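Local structure of 2-hydroxyisobutanoyl-CoA mutase large subunit (Aquincola tertiaricarbonis, 4R3U) at residues A[87-90]-A[91-95]; A[310-313]-A[314-318]. The protein catalyses, together with a small cobalamin-binding subunit, the interconversion of 2-hydroxyisobutyryl-CoA and (S)-3-hydroxybutyryl-CoA. All coordinates share one frame; numbering follows the deposited sequence.

Both contacts are buried and local, each formed by one continuous stretch of chain, but they belong to different elements of the fold. Interaction 1 folds a loop ahead of strand 97-102 around the adenine end of the coenzyme A, against a second copy of the large subunit. Interaction 2 is regular helix within helix 306-327, the crossover between barrel strands 298-302 and 340-344, and meets no other protein chain. In interaction 1 backbone carbonyls close a tight turn, and one of them lies beside the adenine amino group; in interaction 2 they serve helical bonds, while basic side chains reach out to charged or carbonyl partners. The centres lie about 18 Å apart and the nearest atoms about 6 Å, without touching.

Interaction 1 (A[87-90]-A[91-95]); sequences YPTM and YRSRT. With 3HC (3-hydroxybutanoyl-coenzyme A), chain E.
Met90 O accepts the nearly straight N-H of Arg94, 3.0 Å from N to O with an N-H...O angle of 171°, and a weak bond from Ser93 N. One residue earlier, Arg92 N binds Thr89 O at 3.1 Å, closing a type II' beta turn with Met90 and Tyr91 at its corners. The same Met90 O lies 2.9 Å from N6A, the adenine amino nitrogen of 3HC. Thr89 and Ser93 send their hydroxyls to a second copy of the large subunit, to Glu44 and the Ala42 carbonyl of that copy.

Tyr87 OH sits 2.6 Å from O2A of the ligand's pyrophosphate, and its ring leans obliquely on the adenine, CD2 lying 3.4 Å from N7A. An alanine in place of Tyr87 would probably leave O2A without this neighbour and open a gap over one face of the adenine. From the other side of the purine comes Arg94: a bend at chi2 (-87°) lays its aliphatic chain against the base, CG being 3.6 Å from C5A. Thr89 CG2 closes on N1A at the rim. Farther out, Met90 and Tyr91 run side by side, with Met90 CE 3.9 Å from Tyr91 CZ.

The base is held between an aromatic ring and an aliphatic chain, while the turn sets a main-chain carbonyl beside its amino group, consistent with a pocket that reads adenine through backbone as well as side chains.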
ATOM      1  N   TYR A  87     -12.504   2.109 -21.617  1.00 33.54           N
ATOM      2  CA  TYR A  87     -11.616   2.310 -22.761  1.00 34.33           C
ATOM      3  C   TYR A  87     -10.877   1.007 -23.129  1.00 37.41           C
ATOM      4  O   TYR A  87     -10.575   0.204 -22.244  1.00 35.04           O
ATOM      5  CB  TYR A  87     -10.622   3.474 -22.503  1.00 35.18           C
ATOM      6  CG  TYR A  87     -11.212   4.728 -21.885  1.00 34.68           C
ATOM      7  CD1 TYR A  87     -12.361   5.318 -22.411  1.00 36.20           C
ATOM      8  CD2 TYR A  87     -10.585   5.364 -20.817  1.00 34.62           C
ATOM      9  CE1 TYR A  87     -12.919   6.459 -21.830  1.00 36.86           C
ATOM     10  CE2 TYR A  87     -11.107   6.534 -20.257  1.00 34.79           C
ATOM     11  CZ  TYR A  87     -12.272   7.079 -20.771  1.00 41.19           C
ATOM     12  OH  TYR A  87     -12.785   8.226 -20.221  1.00 42.01           O
ATOM     13  N   PRO A  88     -10.598   0.744 -24.424  1.00 35.25           N
ATOM     14  CA  PRO A  88      -9.935  -0.529 -24.772  1.00 35.84           C
ATOM     15  C   PRO A  88      -8.439  -0.581 -24.483  1.00 38.33           C
ATOM     16  O   PRO A  88      -7.855  -1.646 -24.595  1.00 38.95           O
ATOM     17  CB  PRO A  88     -10.189  -0.634 -26.277  1.00 39.18           C
ATOM     18  CG  PRO A  88     -10.223   0.781 -26.730  1.00 42.55           C
ATOM     19  CD  PRO A  88     -10.914   1.532 -25.633  1.00 36.23           C
ATOM     20  N   THR A  89      -7.822   0.563 -24.172  1.00 33.86           N
ATOM     21  CA  THR A  89      -6.377   0.731 -23.984  1.00 32.84           C
ATOM     22  C   THR A  89      -5.994   1.126 -22.572  1.00 34.72           C
ATOM     23  O   THR A  89      -4.837   0.904 -22.156  1.00 32.09           O
ATOM     24  CB  THR A  89      -5.838   1.677 -25.064  1.00 53.50           C
ATOM     25  OG1 THR A  89      -4.469   1.916 -24.889  1.00 68.63           O
ATOM     26  CG2 THR A  89      -6.623   2.943 -25.172  1.00 49.36           C
ATOM     27  N   MET A  90      -6.976   1.689 -21.828  1.00 29.91           N
ATOM     28  CA  MET A  90      -6.854   2.146 -20.454  1.00 26.57           C
ATOM     29  C   MET A  90      -5.521   2.821 -20.135  1.00 30.71           C
ATOM     30  O   MET A  90      -5.103   3.711 -20.884  1.00 33.12           O
ATOM     31  CB  MET A  90      -7.232   1.047 -19.462  1.00 27.65           C
ATOM     32  CG  MET A  90      -8.689   0.619 -19.543  1.00 30.86           C
ATOM     33  SD  MET A  90      -9.887   1.837 -18.955  1.00 33.02           S
ATOM     34  CE  MET A  90      -9.481   1.920 -17.257  1.00 28.98           C
ATOM     35  N   TYR A  91      -4.841   2.382 -19.077  1.00 26.56           N
ATOM     36  CA  TYR A  91      -3.573   2.954 -18.595  1.00 25.53           C
ATOM     37  C   TYR A  91      -2.320   2.683 -19.431  1.00 34.85           C
ATOM     38  O   TYR A  91      -1.276   3.253 -19.134  1.00 37.25           O
ATOM     39  CB  TYR A  91      -3.330   2.636 -17.107  1.00 22.48           C
ATOM     40  CG  TYR A  91      -4.555   2.718 -16.226  1.00 19.51           C
ATOM     41  CD1 TYR A  91      -5.425   3.810 -16.298  1.00 20.65           C
ATOM     42  CD2 TYR A  91      -4.846   1.707 -15.307  1.00 17.89           C
ATOM     43  CE1 TYR A  91      -6.545   3.890 -15.475  1.00 21.24           C
ATOM     44  CE2 TYR A  91      -5.970   1.770 -14.490  1.00 16.65           C
ATOM     45  CZ  TYR A  91      -6.805   2.872 -14.561  1.00 21.32           C
ATOM     46  OH  TYR A  91      -7.877   2.959 -13.709  1.00 20.83           O
ATOM     47  N   ARG A  92      -2.406   1.853 -20.472  1.00 32.51           N
ATOM     48  CA  ARG A  92      -1.241   1.606 -21.337  1.00 32.91           C
ATOM     49  C   ARG A  92      -1.092   2.802 -22.302  1.00 37.24           C
ATOM     50  O   ARG A  92      -0.032   3.000 -22.917  1.00 36.50           O
ATOM     51  CB  ARG A  92      -1.417   0.317 -22.161  1.00 29.94           C
ATOM     52  CG  ARG A  92      -1.672  -0.931 -21.348  1.00 23.96           C
ATOM     53  CD  ARG A  92      -2.180  -2.033 -22.244  1.00 29.56           C
ATOM     54  NE  ARG A  92      -1.083  -2.958 -22.416  1.00 36.71           N
ATOM     55  CZ  ARG A  92      -0.499  -3.242 -23.561  1.00 51.66           C
ATOM     56  NH1 ARG A  92      -0.927  -2.692 -24.685  1.00 46.27           N
ATOM     57  NH2 ARG A  92       0.510  -4.093 -23.596  1.00 39.19           N
ATOM     58  N   SER A  93      -2.188   3.556 -22.467  1.00 32.66           N
ATOM     59  CA  SER A  93      -2.263   4.707 -23.347  1.00 32.64           C
ATOM     60  C   SER A  93      -2.378   5.986 -22.529  1.00 35.73           C
ATOM     61  O   SER A  93      -1.597   6.896 -22.762  1.00 37.16           O
ATOM     62  CB  SER A  93      -3.409   4.551 -24.327  1.00 35.66           C
ATOM     63  OG  SER A  93      -3.520   5.687 -25.163  1.00 53.58           O
ATOM     64  N   ARG A  94      -3.320   6.061 -21.570  1.00 30.34           N
ATOM     65  CA  ARG A  94      -3.455   7.237 -20.710  1.00 29.86           C
ATOM     66  C   ARG A  94      -3.705   6.820 -19.270  1.00 34.87           C
ATOM     67  O   ARG A  94      -4.691   6.123 -18.994  1.00 35.68           O
ATOM     68  CB  ARG A  94      -4.565   8.189 -21.182  1.00 29.60           C
ATOM     69  CG  ARG A  94      -4.419   8.686 -22.616  1.00 33.53           C
ATOM     70  CD  ARG A  94      -3.564   9.925 -22.751  1.00 34.49           C
ATOM     71  NE  ARG A  94      -3.634  10.466 -24.113  1.00 50.42           N
ATOM     72  CZ  ARG A  94      -4.579  11.298 -24.553  1.00 69.50           C
ATOM     73  NH1 ARG A  94      -5.557  11.697 -23.743  1.00 59.88           N
ATOM     74  NH2 ARG A  94      -4.551  11.740 -25.799  1.00 51.17           N
ATOM     75  N   THR A  95      -2.838   7.298 -18.341  1.00 28.50           N
ATOM     76  CA  THR A  95      -2.964   7.048 -16.898  1.00 26.81           C
ATOM     77  C   THR A  95      -4.222   7.752 -16.347  1.00 29.04           C
ATOM     78  O   THR A  95      -4.615   8.792 -16.869  1.00 30.19           O
ATOM     79  CB  THR A  95      -1.718   7.632 -16.159  1.00 28.44           C
ATOM     80  OG1 THR A  95      -0.536   7.111 -16.744  1.00 33.55           O
ATOM     81  CG2 THR A  95      -1.694   7.311 -14.664  1.00 25.15           C
TER
HETATM   82  N1A 3HC E 801      -7.037   6.231 -24.717  0.50 46.88           N
HETATM   83  C2A 3HC E 801      -7.424   7.393 -25.550  0.50 45.91           C
HETATM   84  N3A 3HC E 801      -8.006   8.479 -24.752  0.50 44.89           N
HETATM   85  C4A 3HC E 801      -8.139   8.381 -23.407  0.50 45.41           C
HETATM   86  C5A 3HC E 801      -7.762   7.275 -22.730  0.50 46.16           C
HETATM   87  C6A 3HC E 801      -7.240   6.216 -23.387  0.50 45.41           C
HETATM   88  N6A 3HC E 801      -6.890   5.152 -22.666  0.50 43.70           N
HETATM   89  N7A 3HC E 801      -8.011   7.499 -21.437  0.50 44.40           N
HETATM   90  C8A 3HC E 801      -8.524   8.720 -21.315  0.50 42.80           C
HETATM   91  N9A 3HC E 801      -8.632   9.251 -22.529  0.50 42.50           N
HETATM   92  C1B 3HC E 801      -9.149  10.595 -22.928  0.50 38.06           C
HETATM   93  C2B 3HC E 801     -10.624  10.765 -22.628  0.50 35.54           C
HETATM   94  O2B 3HC E 801     -11.442  10.282 -23.698  0.50 35.58           O
HETATM   95  C3B 3HC E 801     -10.741  12.270 -22.454  0.50 38.73           C
HETATM   96  O3B 3HC E 801     -10.828  12.933 -23.740  0.50 44.84           O
HETATM   97  P3B 3HC E 801     -11.879  14.117 -24.058  0.50 43.89           P
HETATM   98  O7A 3HC E 801     -11.502  15.167 -23.090  0.50 45.33           O
HETATM   99  O8A 3HC E 801     -11.557  14.434 -25.471  0.50 47.76           O
HETATM  100  O9A 3HC E 801     -13.184  13.456 -23.835  0.50 39.49           O
HETATM  101  C4B 3HC E 801      -9.413  12.657 -21.813  0.50 36.96           C
HETATM  102  O4B 3HC E 801      -8.460  11.604 -22.156  0.50 38.51           O
HETATM  103  C5B 3HC E 801      -9.560  12.827 -20.290  0.50 34.44           C
HETATM  104  O5B 3HC E 801      -9.716  11.537 -19.659  0.50 33.39           O
HETATM  105  P1A 3HC E 801     -11.047  11.088 -18.834  0.50 33.76           P
HETATM  106  O1A 3HC E 801     -12.254  11.828 -19.295  0.50 34.58           O
HETATM  107  O2A 3HC E 801     -11.098   9.616 -18.813  0.50 32.48           O
HETATM  108  O3A 3HC E 801     -10.535  11.573 -17.352  0.50 33.55           O
HETATM  109  P2A 3HC E 801     -10.895  12.960 -16.585  0.50 29.74           P
HETATM  110  O4A 3HC E 801     -10.158  12.970 -15.312  0.50 28.43           O
HETATM  111  O5A 3HC E 801     -10.771  14.129 -17.489  0.50 33.02           O
HETATM  112  O6A 3HC E 801     -12.437  12.742 -16.309  0.50 28.82           O
HETATM  113  CBP 3HC E 801     -14.445  12.188 -15.070  0.50 27.99           C
HETATM  114  CCP 3HC E 801     -12.982  11.797 -15.372  0.50 29.25           C
HETATM  115  CDP 3HC E 801     -15.236  11.958 -16.364  0.50 26.17           C
HETATM  116  CEP 3HC E 801     -15.012  11.249 -13.999  0.50 28.00           C
HETATM  117  CAP 3HC E 801     -14.554  13.689 -14.638  0.50 27.59           C
HETATM  118  OAP 3HC E 801     -15.908  14.161 -14.465  0.50 27.43           O
HETATM  119  C9P 3HC E 801     -13.623  14.150 -13.479  0.50 28.49           C
HETATM  120  O9P 3HC E 801     -12.478  14.548 -13.701  0.50 29.02           O
HETATM  121  N8P 3HC E 801     -14.172  14.180 -12.255  0.50 28.88           N
HETATM  122  C7P 3HC E 801     -13.414  14.664 -11.095  0.50 26.92           C
HETATM  123  C6P 3HC E 801     -14.336  14.835  -9.896  0.50 24.04           C
HETATM  124  C5P 3HC E 801     -13.575  15.239  -8.629  0.50 21.79           C
HETATM  125  O5P 3HC E 801     -12.343  15.305  -8.585  0.50 21.65           O
HETATM  126  N4P 3HC E 801     -14.383  15.510  -7.599  0.50 20.57           N
HETATM  127  C3P 3HC E 801     -13.874  15.893  -6.290  0.50 22.35           C
HETATM  128  C2P 3HC E 801     -14.925  15.542  -5.272  0.50 22.78           C
HETATM  129  S1P 3HC E 801     -14.364  15.887  -3.577  0.50 26.37           S
HETATM  130  C1  3HC E 801     -15.876  15.394  -2.733  0.50 27.73           C
HETATM  131  O1  3HC E 801     -17.005  15.669  -3.137  0.50 27.03           O
HETATM  132  C2  3HC E 801     -15.709  14.505  -1.488  0.50 29.36           C
HETATM  133  C3  3HC E 801     -15.291  15.306  -0.252  0.50 31.51           C
HETATM  134  O3  3HC E 801     -14.077  15.997  -0.527  0.50 33.43           O
HETATM  135  C4  3HC E 801     -16.388  16.293   0.175  0.50 31.00           C

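Interaction 2 (A[310-313]-A[314-318]); sequences VAKF and RALRR
Arg314 starts its course over the carbonyl of Val310, one helical turn back. Its CB lies 3.7 Å from Val310 O, and with CG anti to the carbonyl carbon of Arg314 (chi1 -62°) the chain stays over that oxygen, CG coming to 3.4 Å from it. Arg314 CD remains near the oxygen and also meets CG1 of Val310 at 3.9 Å, the two side chains lying alongside each other. A bend at chi3 (89°) then carries the guanidinium on to Glu423 and Asp414, both salt-bridged to NH2.

The backbone keeps the i to i+4 bonds of an alpha helix. Arg314 N binds Val310 O at 3.1 Å, Ala315 N binds Ala311 O at 2.8 Å, and Leu316 N and Arg317 N do the same with Lys312 O and Phe313 O. Elsewhere round the helix, Lys312 and Leu316 point the same way, with CE of the lysine 4.2 Å from CD1 of the leucine. The lysine amine pairs with Glu309 and Glu267. Arg317 holds one face of its guanidinium over Phe313 O, and its ends reach the carbonyls of Thr83 and Gly371. The Phe313 ring stacks on Phe340 of strand 340-344 and touches Phe300 and Ser302 of strand 298-302, as befits the helix of a beta-alpha-beta crossover in a TIM barrel.

The aliphatic shafts of these basic residues thus pack close to the helix, while their buried charges are met by carboxylates or carbonyls, most of them on neighbouring elements, Glu309 of the same helix being the exception, tying the helix to its surroundings on several sides.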
ATOM      1  N   VAL A 310     -13.235  -3.482  -5.807  1.00 17.73           N
ATOM      2  CA  VAL A 310     -12.946  -3.789  -7.212  1.00 16.62           C
ATOM      3  C   VAL A 310     -14.198  -4.429  -7.875  1.00 23.98           C
ATOM      4  O   VAL A 310     -14.599  -4.019  -8.966  1.00 25.79           O
ATOM      5  CB  VAL A 310     -11.689  -4.697  -7.344  1.00 17.26           C
ATOM      6  CG1 VAL A 310     -11.452  -5.101  -8.791  1.00 16.11           C
ATOM      7  CG2 VAL A 310     -10.446  -4.017  -6.760  1.00 15.96           C
ATOM      8  N   ALA A 311     -14.818  -5.403  -7.190  1.00 21.14           N
ATOM      9  CA  ALA A 311     -16.018  -6.093  -7.655  1.00 22.49           C
ATOM     10  C   ALA A 311     -17.155  -5.078  -7.873  1.00 29.41           C
ATOM     11  O   ALA A 311     -17.875  -5.160  -8.870  1.00 30.88           O
ATOM     12  CB  ALA A 311     -16.442  -7.114  -6.620  1.00 23.11           C
ATOM     13  N   LYS A 312     -17.297  -4.118  -6.933  1.00 24.37           N
ATOM     14  CA  LYS A 312     -18.288  -3.059  -6.927  1.00 23.28           C
ATOM     15  C   LYS A 312     -18.122  -2.159  -8.152  1.00 26.44           C
ATOM     16  O   LYS A 312     -19.117  -1.837  -8.798  1.00 25.80           O
ATOM     17  CB  LYS A 312     -18.142  -2.258  -5.623  1.00 25.20           C
ATOM     18  CG  LYS A 312     -19.203  -1.181  -5.374  1.00 27.62           C
ATOM     19  CD  LYS A 312     -18.699  -0.136  -4.370  1.00 23.07           C
ATOM     20  CE  LYS A 312     -17.797   0.870  -5.049  1.00 18.75           C
ATOM     21  NZ  LYS A 312     -17.089   1.726  -4.066  1.00 18.31           N
ATOM     22  N   PHE A 313     -16.869  -1.758  -8.481  1.00 23.35           N
ATOM     23  CA  PHE A 313     -16.573  -0.876  -9.619  1.00 22.03           C
ATOM     24  C   PHE A 313     -16.921  -1.543 -10.949  1.00 29.91           C
ATOM     25  O   PHE A 313     -17.504  -0.895 -11.823  1.00 33.85           O
ATOM     26  CB  PHE A 313     -15.105  -0.436  -9.599  1.00 22.07           C
ATOM     27  CG  PHE A 313     -14.624   0.357  -8.400  1.00 21.99           C
ATOM     28  CD1 PHE A 313     -15.346   1.454  -7.932  1.00 24.35           C
ATOM     29  CD2 PHE A 313     -13.399   0.065  -7.796  1.00 23.55           C
ATOM     30  CE1 PHE A 313     -14.872   2.219  -6.857  1.00 23.70           C
ATOM     31  CE2 PHE A 313     -12.938   0.806  -6.701  1.00 24.12           C
ATOM     32  CZ  PHE A 313     -13.663   1.890  -6.255  1.00 22.53           C
ATOM     33  N   ARG A 314     -16.587  -2.846 -11.091  1.00 25.62           N
ATOM     34  CA  ARG A 314     -16.847  -3.652 -12.289  1.00 25.54           C
ATOM     35  C   ARG A 314     -18.330  -3.918 -12.423  1.00 31.95           C
ATOM     36  O   ARG A 314     -18.880  -3.772 -13.524  1.00 33.09           O
ATOM     37  CB  ARG A 314     -16.020  -4.949 -12.273  1.00 22.68           C
ATOM     38  CG  ARG A 314     -14.516  -4.677 -12.274  1.00 23.03           C
ATOM     39  CD  ARG A 314     -13.693  -5.899 -11.926  1.00 26.94           C
ATOM     40  NE  ARG A 314     -13.360  -6.691 -13.111  1.00 33.79           N
ATOM     41  CZ  ARG A 314     -13.987  -7.803 -13.479  1.00 37.57           C
ATOM     42  NH1 ARG A 314     -14.998  -8.276 -12.756  1.00 21.61           N
ATOM     43  NH2 ARG A 314     -13.603  -8.454 -14.572  1.00 20.32           N
ATOM     44  N   ALA A 315     -19.005  -4.213 -11.291  1.00 29.80           N
ATOM     45  CA  ALA A 315     -20.469  -4.400 -11.249  1.00 30.16           C
ATOM     46  C   ALA A 315     -21.196  -3.121 -11.658  1.00 30.65           C
ATOM     47  O   ALA A 315     -22.131  -3.190 -12.431  1.00 32.11           O
ATOM     48  CB  ALA A 315     -20.913  -4.830  -9.859  1.00 30.46           C
ATOM     49  N   LEU A 316     -20.753  -1.959 -11.163  1.00 25.47           N
ATOM     50  CA  LEU A 316     -21.339  -0.652 -11.508  1.00 25.12           C
ATOM     51  C   LEU A 316     -21.274  -0.404 -13.004  1.00 31.37           C
ATOM     52  O   LEU A 316     -22.275  -0.012 -13.593  1.00 33.36           O
ATOM     53  CB  LEU A 316     -20.606   0.485 -10.763  1.00 23.57           C
ATOM     54  CG  LEU A 316     -21.103   0.766  -9.358  1.00 25.36           C
ATOM     55  CD1 LEU A 316     -20.039   1.449  -8.539  1.00 22.80           C
ATOM     56  CD2 LEU A 316     -22.393   1.564  -9.393  1.00 26.67           C
ATOM     57  N   ARG A 317     -20.104  -0.661 -13.632  1.00 27.44           N
ATOM     58  CA  ARG A 317     -19.912  -0.486 -15.073  1.00 26.17           C
ATOM     59  C   ARG A 317     -20.840  -1.366 -15.874  1.00 31.77           C
ATOM     60  O   ARG A 317     -21.370  -0.900 -16.888  1.00 34.13           O
ATOM     61  CB  ARG A 317     -18.460  -0.743 -15.476  1.00 23.73           C
ATOM     62  CG  ARG A 317     -17.587   0.504 -15.434  1.00 20.87           C
ATOM     63  CD  ARG A 317     -16.344   0.381 -16.299  1.00 18.23           C
ATOM     64  NE  ARG A 317     -15.486  -0.710 -15.836  1.00 30.88           N
ATOM     65  CZ  ARG A 317     -14.489  -0.574 -14.968  1.00 38.21           C
ATOM     66  NH1 ARG A 317     -14.150   0.627 -14.519  1.00 28.80           N
ATOM     67  NH2 ARG A 317     -13.802  -1.631 -14.570  1.00 24.26           N
ATOM     68  N   ARG A 318     -21.040  -2.638 -15.429  1.00 27.31           N
ATOM     69  CA  ARG A 318     -21.906  -3.621 -16.100  1.00 27.94           C
ATOM     70  C   ARG A 318     -23.379  -3.234 -15.988  1.00 32.29           C
ATOM     71  O   ARG A 318     -24.094  -3.271 -16.988  1.00 32.83           O
ATOM     72  CB  ARG A 318     -21.660  -5.047 -15.562  1.00 28.10           C
ATOM     73  CG  ARG A 318     -22.425  -6.145 -16.318  1.00 36.48           C
ATOM     74  CD  ARG A 318     -21.679  -7.449 -16.293  1.00 32.67           C
ATOM     75  NE  ARG A 318     -21.988  -8.231 -15.105  1.00 25.12           N
ATOM     76  CZ  ARG A 318     -21.207  -9.178 -14.592  1.00 39.82           C
ATOM     77  NH1 ARG A 318     -21.607  -9.871 -13.539  1.00 38.84           N
ATOM     78  NH2 ARG A 318     -20.025  -9.445 -15.132  1.00 22.53           N
TER